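PDB 5Z3K: glucosidase from Croceicoccus marinus, which probably hydrolyses O-glycosidic bonds as a beta-glucosidase of glycoside hydrolase family 39. Local coordinates for residues A[36-41]-A[308-313]; A[68-73]-A[110-115]. One frame throughout, in Å; residues are numbered along the deposited sequence.

Contact 1 (A[36-41]-A[308-313]); sequences TDSVPD and ADFHYN
Asp-309 OD1, one residue before the Phe-310 that packs on Thr-36, Ser-38 and Val-39, accepts two backbone N-H groups. His-311 N meets Asp-309 OD1 nearly along its C-O axis at 2.8 Å, whereas Tyr-312 N, at the same distance, comes from above the carboxylate plane. The first bond makes an Asx turn, the second an Asx motif, and together they turn the chain around Phe-310. Phe-310 carries the contact itself. With its CG anti to the carbonyl carbon (chi1 -63°), its ring extends to the 36-41 loop. Thr-36 CG2 lies over one face in a CH-pi contact, 3.8 Å from the Phe-310 ring centroid and 12° off the ring normal. Two further groups reach the rim near the ring plane: Val-39 CG1 lies 3.5 Å from Phe-310 CZ, and Ser-38 OG 3.6 Å from that same Phe-310 CZ. Thr-36 also rests on the loop at Val-60. No hydrogen bond crosses between the segments, so the loops following the first and last strands of the barrel meet here through shape and dispersion, and the in-plane position of Ser-38 OG is consistent with a weak attraction to the C-H edge of the ring.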
loop_
_atom_site.group_PDB
_atom_site.type_symbol
_atom_site.label_atom_id
_atom_site.label_comp_id
_atom_site.label_asym_id
_atom_site.label_seq_id
_atom_site.Cartn_x
_atom_site.Cartn_y
_atom_site.Cartn_z
ATOM N N THR A 36 -6.194 -22.116 -5.565
ATOM C CA THR A 36 -6.686 -21.136 -4.597
ATOM C C THR A 36 -8.002 -20.583 -5.152
ATOM O O THR A 36 -8.124 -19.437 -5.567
ATOM C CB THR A 36 -5.669 -20.017 -4.357
ATOM O OG1 THR A 36 -4.387 -20.586 -4.081
ATOM C CG2 THR A 36 -6.101 -19.127 -3.178
ATOM N N ASP A 37 -9.038 -21.408 -5.197
ATOM C CA ASP A 37 -10.250 -20.968 -5.874
ATOM C C ASP A 37 -11.413 -20.688 -4.930
ATOM O O ASP A 37 -12.526 -20.450 -5.399
ATOM C CB ASP A 37 -10.665 -21.977 -6.939
ATOM C CG ASP A 37 -10.672 -23.387 -6.434
ATOM O OD1 ASP A 37 -11.055 -23.609 -5.261
ATOM O OD2 ASP A 37 -10.288 -24.275 -7.225
ATOM N N SER A 38 -11.180 -20.682 -3.620
ATOM C CA SER A 38 -12.259 -20.454 -2.672
ATOM C C SER A 38 -12.569 -18.975 -2.467
ATOM O O SER A 38 -13.626 -18.653 -1.912
ATOM C CB SER A 38 -11.920 -21.097 -1.323
ATOM O OG SER A 38 -10.709 -20.588 -0.782
ATOM N N VAL A 39 -11.697 -18.077 -2.912
ATOM C CA VAL A 39 -11.828 -16.653 -2.609
ATOM C C VAL A 39 -12.819 -15.987 -3.553
ATOM O O VAL A 39 -13.004 -16.430 -4.699
ATOM C CB VAL A 39 -10.464 -15.949 -2.675
ATOM C CG1 VAL A 39 -9.512 -16.583 -1.695
ATOM C CG2 VAL A 39 -9.916 -16.006 -4.098
ATOM N N PRO A 40 -13.468 -14.917 -3.119
ATOM C CA PRO A 40 -14.359 -14.182 -4.017
ATOM C C PRO A 40 -13.585 -13.463 -5.110
ATOM O O PRO A 40 -12.401 -13.141 -4.976
ATOM C CB PRO A 40 -15.052 -13.180 -3.082
ATOM C CG PRO A 40 -14.103 -12.966 -1.992
ATOM C CD PRO A 40 -13.393 -14.301 -1.778
ATOM N N ASP A 41 -14.282 -13.187 -6.210
ATOM C CA ASP A 41 -13.714 -12.382 -7.293
ATOM C C ASP A 41 -14.047 -10.915 -7.032
ATOM O O ASP A 41 -15.171 -10.472 -7.280
ATOM C CB ASP A 41 -14.252 -12.851 -8.642
ATOM C CG ASP A 41 -13.513 -12.224 -9.827
ATOM O OD1 ASP A 41 -12.934 -11.125 -9.682
ATOM O OD2 ASP A 41 -13.516 -12.835 -10.921
ATOM N N ALA A 308 -8.506 -13.693 3.866
ATOM C CA ALA A 308 -8.224 -15.119 3.795
ATOM C C ALA A 308 -6.741 -15.309 3.507
ATOM O O ALA A 308 -6.247 -14.929 2.441
ATOM C CB ALA A 308 -9.091 -15.796 2.725
ATOM N N ASP A 309 -6.016 -15.869 4.467
ATOM C CA ASP A 309 -4.561 -15.924 4.447
ATOM C C ASP A 309 -4.183 -17.389 4.289
ATOM O O ASP A 309 -4.424 -18.192 5.191
ATOM C CB ASP A 309 -4.004 -15.305 5.731
ATOM C CG ASP A 309 -2.483 -15.397 5.846
ATOM O OD1 ASP A 309 -1.868 -16.348 5.323
ATOM O OD2 ASP A 309 -1.907 -14.508 6.498
ATOM N N PHE A 310 -3.614 -17.736 3.138
ATOM C CA PHE A 310 -3.311 -19.121 2.802
ATOM C C PHE A 310 -1.893 -19.515 3.180
ATOM O O PHE A 310 -1.404 -20.565 2.746
ATOM C CB PHE A 310 -3.562 -19.354 1.314
ATOM C CG PHE A 310 -5.002 -19.164 0.920
ATOM C CD1 PHE A 310 -5.494 -17.908 0.616
ATOM C CD2 PHE A 310 -5.866 -20.243 0.881
ATOM C CE1 PHE A 310 -6.829 -17.730 0.263
ATOM C CE2 PHE A 310 -7.204 -20.079 0.527
ATOM C CZ PHE A 310 -7.685 -18.819 0.224
ATOM N N HIS A 311 -1.224 -18.692 3.978
ATOM C CA HIS A 311 0.068 -19.025 4.551
ATOM C C HIS A 311 -0.033 -19.307 6.042
ATOM O O HIS A 311 0.437 -20.348 6.507
ATOM C CB HIS A 311 1.038 -17.878 4.255
ATOM C CG HIS A 311 1.081 -17.527 2.801
ATOM N ND1 HIS A 311 1.815 -18.252 1.887
ATOM C CD2 HIS A 311 0.435 -16.570 2.091
ATOM C CE1 HIS A 311 1.647 -17.737 0.682
ATOM N NE2 HIS A 311 0.817 -16.713 0.779
ATOM N N TYR A 312 -0.671 -18.410 6.793
ATOM C CA TYR A 312 -1.014 -18.633 8.191
ATOM C C TYR A 312 -2.325 -19.395 8.362
ATOM O O TYR A 312 -2.602 -19.872 9.468
ATOM C CB TYR A 312 -1.100 -17.293 8.927
ATOM C CG TYR A 312 0.249 -16.689 9.220
ATOM C CD1 TYR A 312 0.924 -16.999 10.385
ATOM C CD2 TYR A 312 0.852 -15.817 8.320
ATOM C CE1 TYR A 312 2.173 -16.457 10.657
ATOM C CE2 TYR A 312 2.096 -15.273 8.581
ATOM C CZ TYR A 312 2.749 -15.598 9.751
ATOM O OH TYR A 312 3.988 -15.060 10.019
ATOM N N ASN A 313 -3.126 -19.517 7.305
ATOM C CA ASN A 313 -4.372 -20.294 7.309
ATOM C C ASN A 313 -5.362 -19.791 8.359
ATOM O O ASN A 313 -5.858 -20.548 9.199
ATOM C CB ASN A 313 -4.086 -21.785 7.477
ATOM C CG ASN A 313 -3.393 -22.363 6.270
ATOM O OD1 ASN A 313 -3.800 -22.114 5.136
ATOM N ND2 ASN A 313 -2.322 -23.113 6.500
#

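Contact 2 (A[68-73]-A[110-115]); sequences NPTSLF and ASEIPA
A type I beta turn from Asn-68 to Ser-71, closed by Ser-71 N on Asn-68 O (3.1 Å), faces an inverse gamma turn centred on Glu-112, after which a cis peptide bond leads into Pro-114. Asn-68 and Glu-112 make the direct contact, their side chains crossing at about a right angle with the amide and carboxylate planes 72° apart. The amide nitrogen does the touching: Asn-68 ND2 lies 3.5 Å from Glu-112 CG, against the aliphatic part of the glutamate, while its hydrogen bond goes to Asp-64 OD2. The other oxygen of that aspartate accepts from Glu-112 N, and its carboxylate therefore joins both segments. The amide oxygen, Asn-68 OD1, receives Thr-70 N at 3.2 Å, the donor standing 52° out of the carbonyl plane; this Asx turn ties the amide back to the beta turn that Asn-68 begins. Placing an alanine here would probably leave Thr-70 N and Asp-64 OD2 each without this partner and uncover the methylenes of Glu-112. The glutamate chain starts with CG anti to the backbone N (chi1 -173°) and then bends at chi2, bringing its carboxylate round to a water. That water donates to Glu-112 OE2 at 2.7 Å and lies 3.0 Å from Thr-70 OG1, bridging two side chains whose oxygens are too far apart to bond directly. Glu-112 OE1 is bound by His-311 ND1, which leaves its two oxygens with different partners: a histidine and a water. Small, polar and partly hydrated, the contact joins loops that follow the second and third strands of the (beta/alpha)8 barrel, at the C-terminal strand ends where TIM-barrel glycosidases carry their active sites.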
loop_
_atom_site.group_PDB
_atom_site.type_symbol
_atom_site.label_atom_id
_atom_site.label_comp_id
_atom_site.label_asym_id
_atom_site.label_seq_id
_atom_site.Cartn_x
_atom_site.Cartn_y
_atom_site.Cartn_z
ATOM N N ASN A 68 8.495 -28.103 -1.858
ATOM C CA ASN A 68 7.133 -27.722 -1.496
ATOM C C ASN A 68 6.315 -27.659 -2.779
ATOM O O ASN A 68 6.696 -26.944 -3.718
ATOM C CB ASN A 68 7.146 -26.372 -0.757
ATOM C CG ASN A 68 5.759 -25.896 -0.337
ATOM O OD1 ASN A 68 4.737 -26.443 -0.744
ATOM N ND2 ASN A 68 5.728 -24.839 0.469
ATOM N N PRO A 69 5.203 -28.405 -2.873
ATOM C CA PRO A 69 4.441 -28.420 -4.135
ATOM C C PRO A 69 3.957 -27.056 -4.595
ATOM O O PRO A 69 3.902 -26.805 -5.807
ATOM C CB PRO A 69 3.263 -29.354 -3.815
ATOM C CG PRO A 69 3.811 -30.291 -2.799
ATOM C CD PRO A 69 4.764 -29.464 -1.949
ATOM N N THR A 70 3.592 -26.170 -3.670
ATOM C CA THR A 70 3.035 -24.877 -4.048
ATOM C C THR A 70 4.104 -23.841 -4.376
ATOM O O THR A 70 3.759 -22.734 -4.809
ATOM C CB THR A 70 2.141 -24.337 -2.928
ATOM O OG1 THR A 70 2.928 -24.138 -1.747
ATOM C CG2 THR A 70 1.007 -25.303 -2.626
ATOM N N SER A 71 5.376 -24.162 -4.160
ATOM C CA SER A 71 6.470 -23.231 -4.403
ATOM C C SER A 71 6.672 -23.015 -5.899
ATOM O O SER A 71 6.329 -23.865 -6.723
ATOM C CB SER A 71 7.759 -23.760 -3.763
ATOM O OG SER A 71 8.899 -22.974 -4.110
ATOM N N LEU A 72 7.261 -21.863 -6.241
ATOM C CA LEU A 72 7.547 -21.541 -7.638
ATOM C C LEU A 72 8.553 -22.511 -8.245
ATOM O O LEU A 72 8.576 -22.694 -9.467
ATOM C CB LEU A 72 8.081 -20.111 -7.756
ATOM C CG LEU A 72 7.126 -18.936 -7.506
ATOM C CD1 LEU A 72 7.937 -17.689 -7.187
ATOM C CD2 LEU A 72 6.267 -18.698 -8.719
ATOM N N PHE A 73 9.414 -23.102 -7.417
ATOM C CA PHE A 73 10.360 -24.131 -7.842
ATOM C C PHE A 73 10.175 -25.293 -6.876
ATOM O O PHE A 73 10.866 -25.382 -5.854
ATOM C CB PHE A 73 11.792 -23.599 -7.838
ATOM C CG PHE A 73 12.730 -24.377 -8.714
ATOM C CD1 PHE A 73 12.732 -24.187 -10.089
ATOM C CD2 PHE A 73 13.628 -25.280 -8.157
ATOM C CE1 PHE A 73 13.602 -24.898 -10.898
ATOM C CE2 PHE A 73 14.501 -25.988 -8.955
ATOM C CZ PHE A 73 14.488 -25.799 -10.331
ATOM N N ALA A 110 10.259 -14.566 -1.449
ATOM C CA ALA A 110 10.269 -15.023 -0.061
ATOM C C ALA A 110 9.937 -16.505 0.006
ATOM O O ALA A 110 9.282 -17.054 -0.885
ATOM C CB ALA A 110 9.270 -14.236 0.798
ATOM N N SER A 111 10.377 -17.145 1.095
ATOM C CA SER A 111 10.052 -18.546 1.323
ATOM C C SER A 111 8.600 -18.676 1.787
ATOM O O SER A 111 7.852 -17.695 1.876
ATOM C CB SER A 111 11.004 -19.164 2.351
ATOM O OG SER A 111 10.694 -18.704 3.660
ATOM N N GLU A 112 8.197 -19.913 2.091
ATOM C CA GLU A 112 6.834 -20.208 2.536
ATOM C C GLU A 112 6.675 -19.907 4.030
ATOM O O GLU A 112 6.429 -20.780 4.865
ATOM C CB GLU A 112 6.478 -21.655 2.210
ATOM C CG GLU A 112 5.037 -22.016 2.479
ATOM C CD GLU A 112 4.068 -20.957 1.974
ATOM O OE1 GLU A 112 3.329 -20.385 2.796
ATOM O OE2 GLU A 112 4.056 -20.706 0.751
ATOM N N ILE A 113 6.840 -18.633 4.358
ATOM C CA ILE A 113 6.571 -18.140 5.715
ATOM C C ILE A 113 5.079 -18.274 6.008
ATOM O O ILE A 113 4.257 -17.785 5.211
ATOM C CB ILE A 113 7.016 -16.679 5.844
ATOM C CG1 ILE A 113 8.527 -16.555 5.621
ATOM C CG2 ILE A 113 6.557 -16.094 7.182
ATOM C CD1 ILE A 113 8.973 -15.191 5.080
ATOM N N PRO A 114 4.673 -18.853 7.161
ATOM C CA PRO A 114 5.538 -19.276 8.274
ATOM C C PRO A 114 5.955 -20.744 8.293
ATOM O O PRO A 114 6.674 -21.134 9.206
ATOM C CB PRO A 114 4.659 -19.000 9.496
ATOM C CG PRO A 114 3.290 -19.361 9.007
ATOM C CD PRO A 114 3.252 -18.933 7.538
ATOM N N ALA A 115 5.503 -21.556 7.341
ATOM C CA ALA A 115 5.836 -22.976 7.412
ATOM C C ALA A 115 7.343 -23.183 7.357
ATOM O O ALA A 115 7.890 -24.029 8.078
ATOM C CB ALA A 115 5.134 -23.741 6.291
HETATM O O HOH W 1 5.117 -22.188 -1.184
#

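How the contacts relate
From the N terminus, the chain leaves barrel strand 25-27 into the loop of 36-41, passes strand 53-55 to reach 68-73, and arrives at 110-115, where contact 2 closes a span of 36 residues that holds helix 89-100 and strand 104-109. Contact 1 closes only after the chain has run through the remaining strands to 308-313 beyond strand 298-301, so contact 2 is nested within it. Their centres lie about 15 Å apart, and they meet through the segments 308-313 and 110-115: His-311 CB lies 3.4 Å from Ile-113 O, and Tyr-312 CE1 packs at 3.5 Å on Pro-114 CG. The loops after the first, second, third and eighth barrel strands are thereby tied into one connected group.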